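Local coordinates for protein ATP-dependent Clp protease proteolytic subunit (Listeria monocytogenes, PDB 4JCQ) that probably cleaves misfolded and other proteins as the serine peptidase subunit of the ATP-dependent Clp machinery, assembling into heptameric rings around a central cavity, at residues 20-25 and 47-52; 96-99 and 104-107; 111-116 and 177-182; 86-91 and 165-170; 142-147 and 153-158. All coordinates share one frame; numbering follows the deposited sequence.

Contact 1 (20-25 and 47-52); sequences DTRTVL and SISNDP
The side chain of Arg22 crosses to residues 47-52 and turns its guanidinium edge toward two successive backbone carbonyls. Arg22 NH1 donates to Asp51 O at 2.7 Å, with an N-H...O angle of 145° and the acceptor a little out of the guanidinium plane. Arg22 NE reaches Pro52 O at 3.4 Å, a weak bond, though fairly straight (N-H...O 158°). This grip depends on an unusual arginine shape: chi1 of -20° is close to eclipsed, and the chain then bends at chi2 and chi3. Ser49 OG sits over the centre of the guanidinium, 3.3 Å from Arg22 NH2, but the angle is too poor for a hydrogen bond. Ser49 OG also accepts a weak bond from Asp51 N at 3.4 Å, within the turn. Asp51 crosses the arginine at about a right angle and touches it through its methylene, Asp51 CB to Arg22 NE being 3.6 Å. Its carboxylate stays apart, with Asp51 OD1 5.0 Å from Arg22 NE, so there is no salt bridge, though the opposite charges probably attract weakly. Arg22 NH2 also bonds to Leu45 O in the last turn of helix 32-48. The contact thus ties the residue leading into strand 23-27 to the end of that helix and the approach to strand 53-59, within one beta-alpha-beta unit, at the surface and near both adjacent subunits.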
# COMPACT_ATOMS: atom_id res chain seq x y z
N ASP H 20 17.38 -3.87 20.05
CA ASP H 20 18.34 -3.88 21.16
C ASP H 20 17.78 -3.27 22.45
O ASP H 20 18.26 -3.59 23.54
CB ASP H 20 19.63 -3.16 20.76
CG ASP H 20 20.47 -3.95 19.77
OD1 ASP H 20 20.37 -5.20 19.74
OD2 ASP H 20 21.24 -3.32 19.01
N THR H 21 16.79 -2.40 22.32
CA THR H 21 16.14 -1.78 23.48
C THR H 21 15.24 -2.77 24.23
O THR H 21 14.87 -2.53 25.38
CB THR H 21 15.31 -0.53 23.10
OG1 THR H 21 14.22 -0.92 22.26
CG2 THR H 21 16.17 0.49 22.37
N ARG H 22 14.91 -3.87 23.55
CA ARG H 22 13.97 -4.89 24.04
C ARG H 22 12.69 -4.25 24.59
O ARG H 22 12.28 -4.50 25.73
CB ARG H 22 14.62 -5.86 25.06
CG ARG H 22 16.14 -5.91 25.03
CD ARG H 22 16.74 -7.32 25.02
NE ARG H 22 15.93 -8.36 25.65
CZ ARG H 22 15.59 -9.50 25.05
NH1 ARG H 22 14.86 -10.40 25.70
NH2 ARG H 22 15.98 -9.75 23.81
N THR H 23 12.07 -3.41 23.76
CA THR H 23 10.86 -2.69 24.12
C THR H 23 9.73 -3.03 23.15
O THR H 23 9.94 -3.10 21.94
CB THR H 23 11.11 -1.16 24.13
OG1 THR H 23 12.16 -0.85 25.05
CG2 THR H 23 9.86 -0.40 24.55
N VAL H 24 8.54 -3.26 23.70
CA VAL H 24 7.35 -3.54 22.91
C VAL H 24 6.28 -2.51 23.26
O VAL H 24 6.04 -2.22 24.44
CB VAL H 24 6.82 -4.97 23.17
CG1 VAL H 24 5.52 -5.23 22.41
CG2 VAL H 24 7.86 -6.01 22.79
N LEU H 25 5.66 -1.93 22.23
CA LEU H 25 4.59 -0.97 22.44
C LEU H 25 3.24 -1.61 22.13
O LEU H 25 3.04 -2.16 21.05
CB LEU H 25 4.79 0.29 21.59
CG LEU H 25 6.11 1.07 21.70
CD1 LEU H 25 6.03 2.33 20.86
CD2 LEU H 25 6.47 1.41 23.14
N SER H 47 14.14 -15.26 21.51
CA SER H 47 15.13 -16.03 20.75
C SER H 47 16.52 -15.37 20.76
O SER H 47 17.53 -16.05 20.60
CB SER H 47 14.66 -16.26 19.31
OG SER H 47 14.68 -15.06 18.56
N ILE H 48 16.55 -14.05 20.93
CA ILE H 48 17.80 -13.30 20.96
C ILE H 48 18.54 -13.48 22.30
O ILE H 48 19.72 -13.85 22.31
CB ILE H 48 17.58 -11.81 20.63
CG1 ILE H 48 17.15 -11.65 19.17
CG2 ILE H 48 18.85 -11.00 20.88
CD1 ILE H 48 16.54 -10.31 18.84
N SER H 49 17.84 -13.23 23.41
CA SER H 49 18.42 -13.40 24.75
C SER H 49 17.36 -13.59 25.83
O SER H 49 16.16 -13.45 25.57
CB SER H 49 19.33 -12.22 25.10
OG SER H 49 18.58 -11.05 25.35
N ASN H 50 17.82 -13.91 27.04
CA ASN H 50 16.96 -14.03 28.21
C ASN H 50 16.84 -12.72 29.00
O ASN H 50 16.24 -12.69 30.08
CB ASN H 50 17.45 -15.15 29.13
CG ASN H 50 17.17 -16.53 28.57
OD1 ASN H 50 18.06 -17.38 28.51
ND2 ASN H 50 15.92 -16.77 28.15
N ASP H 51 17.41 -11.64 28.45
CA ASP H 51 17.35 -10.32 29.06
C ASP H 51 15.90 -9.82 29.18
O ASP H 51 15.05 -10.18 28.36
CB ASP H 51 18.18 -9.32 28.26
CG ASP H 51 19.68 -9.52 28.44
OD1 ASP H 51 20.45 -8.88 27.69
OD2 ASP H 51 20.09 -10.30 29.32
N PRO H 52 15.61 -8.99 30.21
CA PRO H 52 14.26 -8.48 30.44
C PRO H 52 13.68 -7.70 29.26
O PRO H 52 14.42 -7.13 28.46
CB PRO H 52 14.43 -7.55 31.65
CG PRO H 52 15.61 -8.10 32.37
CD PRO H 52 16.54 -8.58 31.29

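Contact 2 (96-99 and 104-107); sequences IYLA and NRFS
Tyr97 and Arg105 lie obliquely across one another, the phenol ring and the guanidinium plane 57° apart. What touches the tyrosine is the aliphatic part of the arginine: Arg105 CD is 3.6 Å from Tyr97 CE2, and Arg105 CB is 3.6 Å from Tyr97 OH. With CG anti to the backbone N (chi1 -176°), the tyrosine reaches from the end of helix 92-97 to strand 105-108. There Tyr97 OH donates to Phe106 O at 2.7 Å. The carbonyl oxygen lies at the ring edge, in the ring plane, whereas the hydroxyl stands above the carbonyl plane, about 60° out of it. Leu98 completes the contact from another direction: its CD2 methyl rests over the centre of the Arg105 guanidinium face, 3.6 Å from Arg105 NE. Arg105 CD also meets Tyr97 O at 3.4 Å. The guanidinium nitrogens bond to backbone oxygens elsewhere, NE to Ile178 O, NH1 to Ala100 O, and NH2 to both Ala150 O and Gly177 O. A buried arginine is therefore given four neutral carbonyl acceptors and a methyl over one face. Those carbonyls, some of them at helix ends, would be expected to spread and stabilise its positive charge.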
# COMPACT_ATOMS: atom_id res chain seq x y z
N ILE H 96 -3.85 -7.71 30.14
CA ILE H 96 -2.48 -7.76 29.63
C ILE H 96 -1.49 -7.18 30.64
O ILE H 96 -0.47 -7.81 30.95
CB ILE H 96 -2.35 -7.01 28.28
CG1 ILE H 96 -3.10 -7.77 27.18
CG2 ILE H 96 -0.89 -6.81 27.90
CD1 ILE H 96 -3.41 -6.94 25.95
N TYR H 97 -1.80 -6.00 31.16
CA TYR H 97 -0.97 -5.32 32.15
C TYR H 97 -0.66 -6.21 33.35
O TYR H 97 0.47 -6.27 33.83
CB TYR H 97 -1.65 -4.01 32.60
CG TYR H 97 -0.83 -3.17 33.55
CD1 TYR H 97 0.06 -2.22 33.08
CD2 TYR H 97 -0.96 -3.33 34.93
CE1 TYR H 97 0.82 -1.44 33.95
CE2 TYR H 97 -0.21 -2.57 35.82
CZ TYR H 97 0.67 -1.63 35.32
OH TYR H 97 1.41 -0.87 36.20
N LEU H 98 -1.69 -6.93 33.82
CA LEU H 98 -1.58 -7.77 35.00
C LEU H 98 -0.87 -9.11 34.77
O LEU H 98 -0.72 -9.90 35.70
CB LEU H 98 -2.96 -8.00 35.63
CG LEU H 98 -3.65 -6.78 36.26
CD1 LEU H 98 -5.06 -7.14 36.71
CD2 LEU H 98 -2.85 -6.20 37.42
N ALA H 99 -0.42 -9.36 33.54
CA ALA H 99 0.37 -10.56 33.22
C ALA H 99 1.76 -10.52 33.86
O ALA H 99 2.33 -11.56 34.18
CB ALA H 99 0.49 -10.75 31.72
N ASN H 104 7.08 -5.87 38.95
CA ASN H 104 7.46 -5.43 37.60
C ASN H 104 6.38 -4.58 36.91
O ASN H 104 6.44 -4.36 35.70
CB ASN H 104 7.83 -6.64 36.73
CG ASN H 104 9.03 -7.40 37.26
OD1 ASN H 104 10.00 -6.80 37.73
ND2 ASN H 104 8.96 -8.72 37.20
N ARG H 105 5.42 -4.10 37.69
CA ARG H 105 4.31 -3.30 37.15
C ARG H 105 4.46 -1.82 37.49
O ARG H 105 4.31 -1.41 38.64
CB ARG H 105 2.95 -3.85 37.60
CG ARG H 105 2.71 -5.30 37.19
CD ARG H 105 1.23 -5.64 37.09
NE ARG H 105 0.55 -5.57 38.39
CZ ARG H 105 0.30 -6.62 39.17
NH1 ARG H 105 0.66 -7.85 38.81
NH2 ARG H 105 -0.33 -6.44 40.32
N PHE H 106 4.76 -1.03 36.46
CA PHE H 106 5.05 0.39 36.62
C PHE H 106 4.00 1.26 35.93
O PHE H 106 3.22 0.77 35.10
CB PHE H 106 6.43 0.72 36.04
CG PHE H 106 7.56 -0.04 36.68
CD1 PHE H 106 7.93 -1.30 36.21
CD2 PHE H 106 8.27 0.51 37.75
CE1 PHE H 106 8.97 -2.00 36.80
CE2 PHE H 106 9.31 -0.19 38.34
CZ PHE H 106 9.67 -1.45 37.86
N SER H 107 3.98 2.54 36.28
CA SER H 107 3.13 3.50 35.60
C SER H 107 3.79 4.86 35.43
O SER H 107 4.47 5.34 36.34
CB SER H 107 1.80 3.68 36.34
OG SER H 107 0.92 4.50 35.59

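Contact 3 (111-116 and 177-182); sequences TRYMIH and GIVNEI
Tyr113 CG and Val179 CG2, which bring the two side chains together, each lie beside their own backbone N, anti to the carbonyl carbon. For Tyr113 this torsion (chi1 -67°) sends the ring toward residues 177-182, while Val179 has CG1 anti to its N (chi1 177°), leaving CG2 to point at that ring. The result is a CH-pi contact over one face: Val179 CG2 stands 3.9 Å from the Tyr113 ring centroid and 30° off the normal. It is displaced toward the phenol end, since Val179 CG2 is 3.5 Å from Tyr113 CZ. Ile178 slides past the tyrosine in the opposite direction, with Ile178 CG2 3.9 Å from Tyr113 CD1. Its other branch goes to Ile115, just past the end of the strand, Ile178 CD1 lying 3.7 Å from Ile115 CG2. In the ClpP/crotonase fold this joins two layers. Strand 111-114 pairs with strand 88-90 in a small separate sheet, whereas residues 177-182 leave helix 170-176 through a Schellman motif at Gly177 and run into strand 181-182, an outermost strand of this chain's main parallel sheet. Tyr97 of helix 92-97 touches both Ile178 and Val179, and Ile94 of that helix touches Tyr113 and Ile115. No hydrogen bond links the two segments. The polar end of the tyrosine is satisfied elsewhere, Tyr113 OH bonding to Ser107 OG, while Tyr113 O is bonded to Leu168 N. Ile115 immediately precedes His116, a predicted active-site residue, and its side chain lies about 7 Å from that of Ser91, the predicted nucleophile.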
# COMPACT_ATOMS: atom_id res chain seq x y z
N THR H 111 -1.72 8.66 33.72
CA THR H 111 -2.37 7.43 33.31
C THR H 111 -3.57 7.17 34.21
O THR H 111 -3.51 7.39 35.42
CB THR H 111 -1.40 6.22 33.42
OG1 THR H 111 -0.14 6.57 32.84
CG2 THR H 111 -1.96 4.99 32.71
N ARG H 112 -4.66 6.71 33.60
CA ARG H 112 -5.82 6.24 34.36
C ARG H 112 -6.11 4.77 34.05
O ARG H 112 -5.78 4.27 32.96
CB ARG H 112 -7.05 7.12 34.13
CG ARG H 112 -7.33 7.50 32.69
CD ARG H 112 -8.63 8.28 32.57
NE ARG H 112 -8.95 8.62 31.19
CZ ARG H 112 -10.17 8.90 30.74
NH1 ARG H 112 -10.36 9.20 29.46
NH2 ARG H 112 -11.21 8.87 31.57
N TYR H 113 -6.72 4.08 35.01
CA TYR H 113 -6.94 2.63 34.95
C TYR H 113 -8.40 2.29 35.19
O TYR H 113 -9.06 2.91 36.03
CB TYR H 113 -6.06 1.93 36.00
CG TYR H 113 -4.58 2.02 35.72
CD1 TYR H 113 -3.89 0.95 35.15
CD2 TYR H 113 -3.86 3.18 36.00
CE1 TYR H 113 -2.54 1.03 34.87
CE2 TYR H 113 -2.50 3.27 35.73
CZ TYR H 113 -1.85 2.19 35.17
OH TYR H 113 -0.51 2.28 34.89
N MET H 114 -8.91 1.31 34.45
CA MET H 114 -10.28 0.82 34.64
C MET H 114 -10.35 -0.69 34.43
O MET H 114 -9.99 -1.18 33.37
CB MET H 114 -11.26 1.53 33.71
CG MET H 114 -12.71 1.12 33.90
SD MET H 114 -13.88 2.07 32.91
CE MET H 114 -13.52 1.45 31.26
N ILE H 115 -10.82 -1.42 35.44
CA ILE H 115 -10.86 -2.88 35.34
C ILE H 115 -12.17 -3.44 34.78
O ILE H 115 -12.31 -4.65 34.63
CB ILE H 115 -10.48 -3.60 36.66
CG1 ILE H 115 -11.58 -3.46 37.72
CG2 ILE H 115 -9.12 -3.11 37.18
CD1 ILE H 115 -11.50 -4.52 38.80
N HIS H 116 -13.11 -2.55 34.46
CA HIS H 116 -14.36 -2.95 33.80
C HIS H 116 -14.11 -3.89 32.67
O HIS H 116 -13.23 -3.65 31.84
CB HIS H 116 -15.11 -1.73 33.27
CG HIS H 116 -16.33 -2.08 32.45
ND1 HIS H 116 -16.33 -2.07 31.10
CD2 HIS H 116 -17.61 -2.46 32.84
CE1 HIS H 116 -17.55 -2.43 30.65
NE2 HIS H 116 -18.34 -2.66 31.72
N GLY H 177 -3.67 -2.19 43.96
CA GLY H 177 -2.78 -3.32 43.73
C GLY H 177 -2.50 -3.61 42.27
O GLY H 177 -1.90 -4.63 41.93
N ILE H 178 -2.94 -2.71 41.39
CA ILE H 178 -2.68 -2.82 39.95
C ILE H 178 -1.27 -2.33 39.65
O ILE H 178 -0.45 -3.08 39.09
CB ILE H 178 -3.71 -2.02 39.12
CG1 ILE H 178 -5.13 -2.55 39.36
CG2 ILE H 178 -3.37 -2.07 37.63
CD1 ILE H 178 -6.23 -1.57 38.98
N VAL H 179 -0.99 -1.09 40.02
CA VAL H 179 0.33 -0.48 39.83
C VAL H 179 1.17 -0.67 41.09
O VAL H 179 0.68 -0.47 42.20
CB VAL H 179 0.20 1.03 39.52
CG1 VAL H 179 1.57 1.69 39.40
CG2 VAL H 179 -0.61 1.25 38.25
N ASN H 180 2.43 -1.07 40.92
CA ASN H 180 3.34 -1.21 42.05
C ASN H 180 4.14 0.06 42.31
O ASN H 180 4.32 0.46 43.46
CB ASN H 180 4.29 -2.39 41.84
CG ASN H 180 4.99 -2.81 43.12
OD1 ASN H 180 6.22 -2.85 43.19
ND2 ASN H 180 4.21 -3.14 44.14
N GLU H 181 4.62 0.69 41.24
CA GLU H 181 5.49 1.85 41.35
C GLU H 181 5.18 2.89 40.27
O GLU H 181 5.08 2.56 39.08
CB GLU H 181 6.96 1.41 41.26
CG GLU H 181 7.96 2.47 41.68
CD GLU H 181 9.40 1.97 41.66
OE1 GLU H 181 10.32 2.81 41.62
OE2 GLU H 181 9.61 0.73 41.69
N ILE H 182 5.03 4.14 40.69
CA ILE H 182 4.85 5.25 39.77
C ILE H 182 6.21 5.88 39.48
O ILE H 182 6.94 6.26 40.40
CB ILE H 182 3.87 6.31 40.33
CG1 ILE H 182 2.53 5.66 40.68
CG2 ILE H 182 3.68 7.45 39.33
CD1 ILE H 182 1.64 6.50 41.57

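Contact 4 (86-91 and 165-170); sequences TGWVAS and NFWLSV
Trp88 and Trp167 provide the aromatic part of this contact. Their six-membered rings are nearly parallel, at 10°, but the centroids are 5.7 Å apart and the rings are slid far along each other, so there is little stacking overlap. Trp88 CG sits between the backbone N and the carbonyl carbon, and this chi1 of 59° places the indole so that Trp88 CE3 meets Trp167 CH2 at 3.6 Å, the nearest pair. Trp88 CB is 3.9 Å from Trp167 CZ3. Aliphatic contact comes from Ala90, two residues further along strand 88-90, whose CB is 3.7 Å from the same Trp167 CH2. The outer corner of the Trp167 indole therefore meets two side chains of the strand at once. A cation-pi interaction comes from a neighbour: Arg112 of strand 111-114 makes it with Trp167, and also packs on Trp88. Just past Ala90, the predicted nucleophile Ser91 has its OG bonded to His116 O, a backbone partner, consistent with the inactive triad reported for this form. No hydrogen bond crosses between the segments; the loop carrying Trp167 meets the strand leading to Ser91 through nonpolar van der Waals contact, which constrains direction less than hydrogen bonds would.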
# COMPACT_ATOMS: atom_id res chain seq x y z
N THR H 86 0.67 3.74 30.45
CA THR H 86 0.75 5.13 30.00
C THR H 86 -0.53 5.58 29.27
O THR H 86 -1.06 4.85 28.44
CB THR H 86 2.01 5.39 29.13
OG1 THR H 86 1.98 6.73 28.63
CG2 THR H 86 2.11 4.40 27.96
N GLY H 87 -1.01 6.77 29.60
CA GLY H 87 -2.25 7.30 29.00
C GLY H 87 -3.47 6.68 29.65
O GLY H 87 -4.05 7.25 30.58
N TRP H 88 -3.89 5.52 29.14
CA TRP H 88 -4.89 4.71 29.83
C TRP H 88 -4.66 3.24 29.66
O TRP H 88 -4.04 2.79 28.69
CB TRP H 88 -6.33 5.11 29.47
CG TRP H 88 -6.74 5.05 28.02
CD1 TRP H 88 -6.04 4.48 26.95
CD2 TRP H 88 -7.99 5.53 27.42
NE1 TRP H 88 -6.74 4.60 25.78
CE2 TRP H 88 -7.93 5.22 25.99
CE3 TRP H 88 -9.12 6.18 27.92
CZ2 TRP H 88 -8.95 5.55 25.11
CZ3 TRP H 88 -10.15 6.51 27.02
CH2 TRP H 88 -10.07 6.20 25.65
N VAL H 89 -5.14 2.48 30.64
CA VAL H 89 -5.08 1.02 30.62
C VAL H 89 -6.42 0.52 31.13
O VAL H 89 -6.76 0.70 32.30
CB VAL H 89 -3.95 0.47 31.53
CG1 VAL H 89 -3.88 -1.05 31.44
CG2 VAL H 89 -2.60 1.08 31.16
N ALA H 90 -7.20 -0.08 30.23
CA ALA H 90 -8.57 -0.49 30.58
C ALA H 90 -8.95 -1.84 29.99
O ALA H 90 -8.48 -2.23 28.92
CB ALA H 90 -9.56 0.57 30.14
N SER H 91 -9.82 -2.55 30.72
CA SER H 91 -10.48 -3.77 30.23
C SER H 91 -9.48 -4.85 29.81
O SER H 91 -8.70 -5.32 30.63
CB SER H 91 -11.48 -3.42 29.12
OG SER H 91 -12.40 -2.44 29.57
N ASN H 165 -18.35 0.80 35.63
CA ASN H 165 -17.45 1.65 34.85
C ASN H 165 -16.90 2.82 35.67
O ASN H 165 -17.48 3.91 35.67
CB ASN H 165 -18.16 2.18 33.60
CG ASN H 165 -18.43 1.10 32.59
OD1 ASN H 165 -17.56 0.76 31.78
ND2 ASN H 165 -19.64 0.55 32.61
N PHE H 166 -15.79 2.58 36.36
CA PHE H 166 -15.15 3.64 37.12
C PHE H 166 -13.65 3.70 36.89
O PHE H 166 -12.95 2.68 36.90
CB PHE H 166 -15.50 3.54 38.62
CG PHE H 166 -14.77 2.44 39.34
CD1 PHE H 166 -13.72 2.74 40.19
CD2 PHE H 166 -15.14 1.12 39.17
CE1 PHE H 166 -13.04 1.73 40.86
CE2 PHE H 166 -14.47 0.11 39.83
CZ PHE H 166 -13.42 0.41 40.68
N TRP H 167 -13.16 4.91 36.66
CA TRP H 167 -11.76 5.14 36.40
C TRP H 167 -10.99 5.39 37.66
O TRP H 167 -11.42 6.14 38.53
CB TRP H 167 -11.60 6.32 35.44
CG TRP H 167 -11.98 5.97 34.02
CD1 TRP H 167 -13.21 6.17 33.40
CD2 TRP H 167 -11.14 5.32 33.01
NE1 TRP H 167 -13.18 5.72 32.10
CE2 TRP H 167 -11.97 5.19 31.81
CE3 TRP H 167 -9.83 4.84 32.98
CZ2 TRP H 167 -11.49 4.62 30.64
CZ3 TRP H 167 -9.36 4.27 31.80
CH2 TRP H 167 -10.17 4.16 30.66
N LEU H 168 -9.85 4.72 37.76
CA LEU H 168 -8.93 4.93 38.87
C LEU H 168 -7.79 5.84 38.42
O LEU H 168 -7.23 5.65 37.34
CB LEU H 168 -8.36 3.59 39.35
CG LEU H 168 -9.32 2.56 39.94
CD1 LEU H 168 -8.68 1.18 39.91
CD2 LEU H 168 -9.74 2.93 41.35
N SER H 169 -7.46 6.81 39.26
CA SER H 169 -6.26 7.61 39.06
C SER H 169 -5.04 6.72 39.27
O SER H 169 -5.16 5.60 39.78
CB SER H 169 -6.23 8.79 40.04
OG SER H 169 -6.00 8.35 41.37
N VAL H 170 -3.87 7.21 38.87
CA VAL H 170 -2.63 6.45 39.02
C VAL H 170 -2.36 6.06 40.49
O VAL H 170 -1.93 4.94 40.77
CB VAL H 170 -1.42 7.18 38.36
CG1 VAL H 170 -1.06 8.46 39.10
CG2 VAL H 170 -0.22 6.25 38.25

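Contact 5 (142-147 and 153-158); sequences RINRLI and QSYEQI
Asn144 OD1 and Ile158 O, from the two facing helices, both hydrogen-bond to Thr162 OG1. The setting is a helical hairpin: helix 133-151, the handle helix of the ClpP fold, turns back through a short link into helix 155-162. Between the segments themselves the contact is by packing. Ile158 slides past Asn144 in the opposite direction, and its CG2 methyl comes to 3.5 Å from Asn144 O and 3.7 Å from Asn144 OD1. Ile147, one turn further along, meets the other branch, Ile147 CG2 to Ile158 CD1 being 3.7 Å. On the outer side Tyr155 has its CG anti to the backbone N (chi1 -179°), which swings the ring toward the handle helix. It crosses Asn144 at about a right angle, amide and ring planes 83° apart, and Tyr155 CE1 lies 3.5 Å from Asn144 CB. Arg145 CG packs on the same ring, 3.8 Å from Tyr155 CE1. Helix 155-162 is capped by Ser154, whose OG accepts from Gln157 N at 3.2 Å, the N-H...O angle being 157°.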
# COMPACT_ATOMS: atom_id res chain seq x y z
N ARG H 142 -13.64 -16.35 35.14
CA ARG H 142 -12.24 -16.58 34.78
C ARG H 142 -11.41 -15.29 34.89
O ARG H 142 -10.35 -15.29 35.50
CB ARG H 142 -12.14 -17.16 33.36
CG ARG H 142 -10.72 -17.45 32.89
CD ARG H 142 -10.69 -18.03 31.48
NE ARG H 142 -11.29 -17.14 30.48
CZ ARG H 142 -10.67 -16.13 29.88
NH1 ARG H 142 -11.31 -15.39 28.99
NH2 ARG H 142 -9.40 -15.86 30.16
N ILE H 143 -11.92 -14.20 34.31
CA ILE H 143 -11.22 -12.92 34.33
C ILE H 143 -11.18 -12.33 35.75
O ILE H 143 -10.16 -11.76 36.15
CB ILE H 143 -11.80 -11.93 33.31
CG1 ILE H 143 -11.68 -12.51 31.89
CG2 ILE H 143 -11.08 -10.58 33.38
CD1 ILE H 143 -12.57 -11.84 30.86
N ASN H 144 -12.27 -12.47 36.49
CA ASN H 144 -12.33 -12.03 37.89
C ASN H 144 -11.25 -12.69 38.76
O ASN H 144 -10.59 -12.01 39.54
CB ASN H 144 -13.72 -12.28 38.50
CG ASN H 144 -14.75 -11.26 38.06
OD1 ASN H 144 -14.42 -10.20 37.52
ND2 ASN H 144 -16.02 -11.58 38.29
N ARG H 145 -11.09 -14.01 38.60
CA ARG H 145 -10.07 -14.76 39.33
C ARG H 145 -8.66 -14.32 38.94
O ARG H 145 -7.78 -14.19 39.79
CB ARG H 145 -10.24 -16.27 39.12
CG ARG H 145 -11.42 -16.87 39.86
CD ARG H 145 -11.41 -18.39 39.78
NE ARG H 145 -12.57 -18.98 40.45
CZ ARG H 145 -13.69 -19.36 39.84
NH1 ARG H 145 -13.82 -19.23 38.52
NH2 ARG H 145 -14.68 -19.88 40.55
N LEU H 146 -8.46 -14.10 37.64
CA LEU H 146 -7.18 -13.61 37.12
C LEU H 146 -6.80 -12.27 37.76
O LEU H 146 -5.69 -12.12 38.27
CB LEU H 146 -7.26 -13.47 35.59
CG LEU H 146 -5.98 -13.23 34.77
CD1 LEU H 146 -6.17 -13.74 33.35
CD2 LEU H 146 -5.59 -11.76 34.75
N ILE H 147 -7.72 -11.31 37.75
CA ILE H 147 -7.46 -9.98 38.30
C ILE H 147 -7.30 -10.02 39.83
O ILE H 147 -6.44 -9.34 40.37
CB ILE H 147 -8.54 -8.96 37.86
CG1 ILE H 147 -8.54 -8.80 36.33
CG2 ILE H 147 -8.32 -7.61 38.52
CD1 ILE H 147 -9.70 -8.01 35.77
N GLN H 153 -6.57 -8.34 45.61
CA GLN H 153 -7.94 -8.03 46.02
C GLN H 153 -8.76 -9.31 46.11
O GLN H 153 -8.43 -10.31 45.46
CB GLN H 153 -8.60 -7.07 45.03
CG GLN H 153 -7.96 -5.69 44.92
CD GLN H 153 -8.37 -4.75 46.04
OE1 GLN H 153 -9.33 -5.00 46.77
NE2 GLN H 153 -7.64 -3.64 46.17
N SER H 154 -9.82 -9.28 46.91
CA SER H 154 -10.74 -10.41 47.03
C SER H 154 -11.53 -10.60 45.73
O SER H 154 -11.71 -9.65 44.96
CB SER H 154 -11.70 -10.19 48.19
OG SER H 154 -12.61 -9.14 47.92
N TYR H 155 -12.01 -11.82 45.51
CA TYR H 155 -12.85 -12.12 44.35
C TYR H 155 -14.08 -11.21 44.32
O TYR H 155 -14.45 -10.71 43.25
CB TYR H 155 -13.27 -13.59 44.34
CG TYR H 155 -14.14 -13.96 43.15
CD1 TYR H 155 -13.56 -14.42 41.96
CD2 TYR H 155 -15.53 -13.81 43.19
CE1 TYR H 155 -14.35 -14.75 40.87
CE2 TYR H 155 -16.32 -14.13 42.10
CZ TYR H 155 -15.72 -14.60 40.94
OH TYR H 155 -16.50 -14.91 39.86
N GLU H 156 -14.70 -11.01 45.48
CA GLU H 156 -15.92 -10.22 45.59
C GLU H 156 -15.72 -8.75 45.19
O GLU H 156 -16.58 -8.16 44.53
CB GLU H 156 -16.49 -10.31 47.01
CG GLU H 156 -17.94 -9.88 47.14
CD GLU H 156 -18.53 -10.12 48.52
OE1 GLU H 156 -19.24 -9.23 49.03
OE2 GLU H 156 -18.28 -11.20 49.09
N GLN H 157 -14.58 -8.18 45.59
CA GLN H 157 -14.24 -6.80 45.23
C GLN H 157 -14.06 -6.66 43.72
O GLN H 157 -14.59 -5.73 43.11
CB GLN H 157 -12.99 -6.33 45.98
CG GLN H 157 -12.63 -4.86 45.76
CD GLN H 157 -13.69 -3.90 46.27
OE1 GLN H 157 -14.10 -3.97 47.43
NE2 GLN H 157 -14.15 -3.00 45.41
N ILE H 158 -13.32 -7.60 43.13
CA ILE H 158 -13.06 -7.61 41.69
C ILE H 158 -14.36 -7.82 40.90
O ILE H 158 -14.62 -7.12 39.92
CB ILE H 158 -12.00 -8.67 41.30
CG1 ILE H 158 -10.65 -8.37 41.99
CG2 ILE H 158 -11.84 -8.76 39.79
CD1 ILE H 158 -10.08 -6.99 41.72

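Contact 1 is the surface contact, its centre about 17 Å from the centre of the chain, built on an arginine bonding to backbone carbonyls. Contacts 2, 3 and 5 are buried, contact 4 partly so. Contact 2 also centres on an arginine, but its centre is about 5 Å from that of the chain. Contacts 2 and 3 share the main sheet through neighbouring strands 105-108 and 181-182; contact 1 lies at strand 23-27, the other outermost strand of that sheet in this chain. Contacts 3 and 4 share the small sheet, and their segments alternate along the chain. Contact 5, all helix and turn, meets contact 2 by Leu98 on Ile147. Contacts 3, 4 and 5 lack hydrogen bonds across their segments.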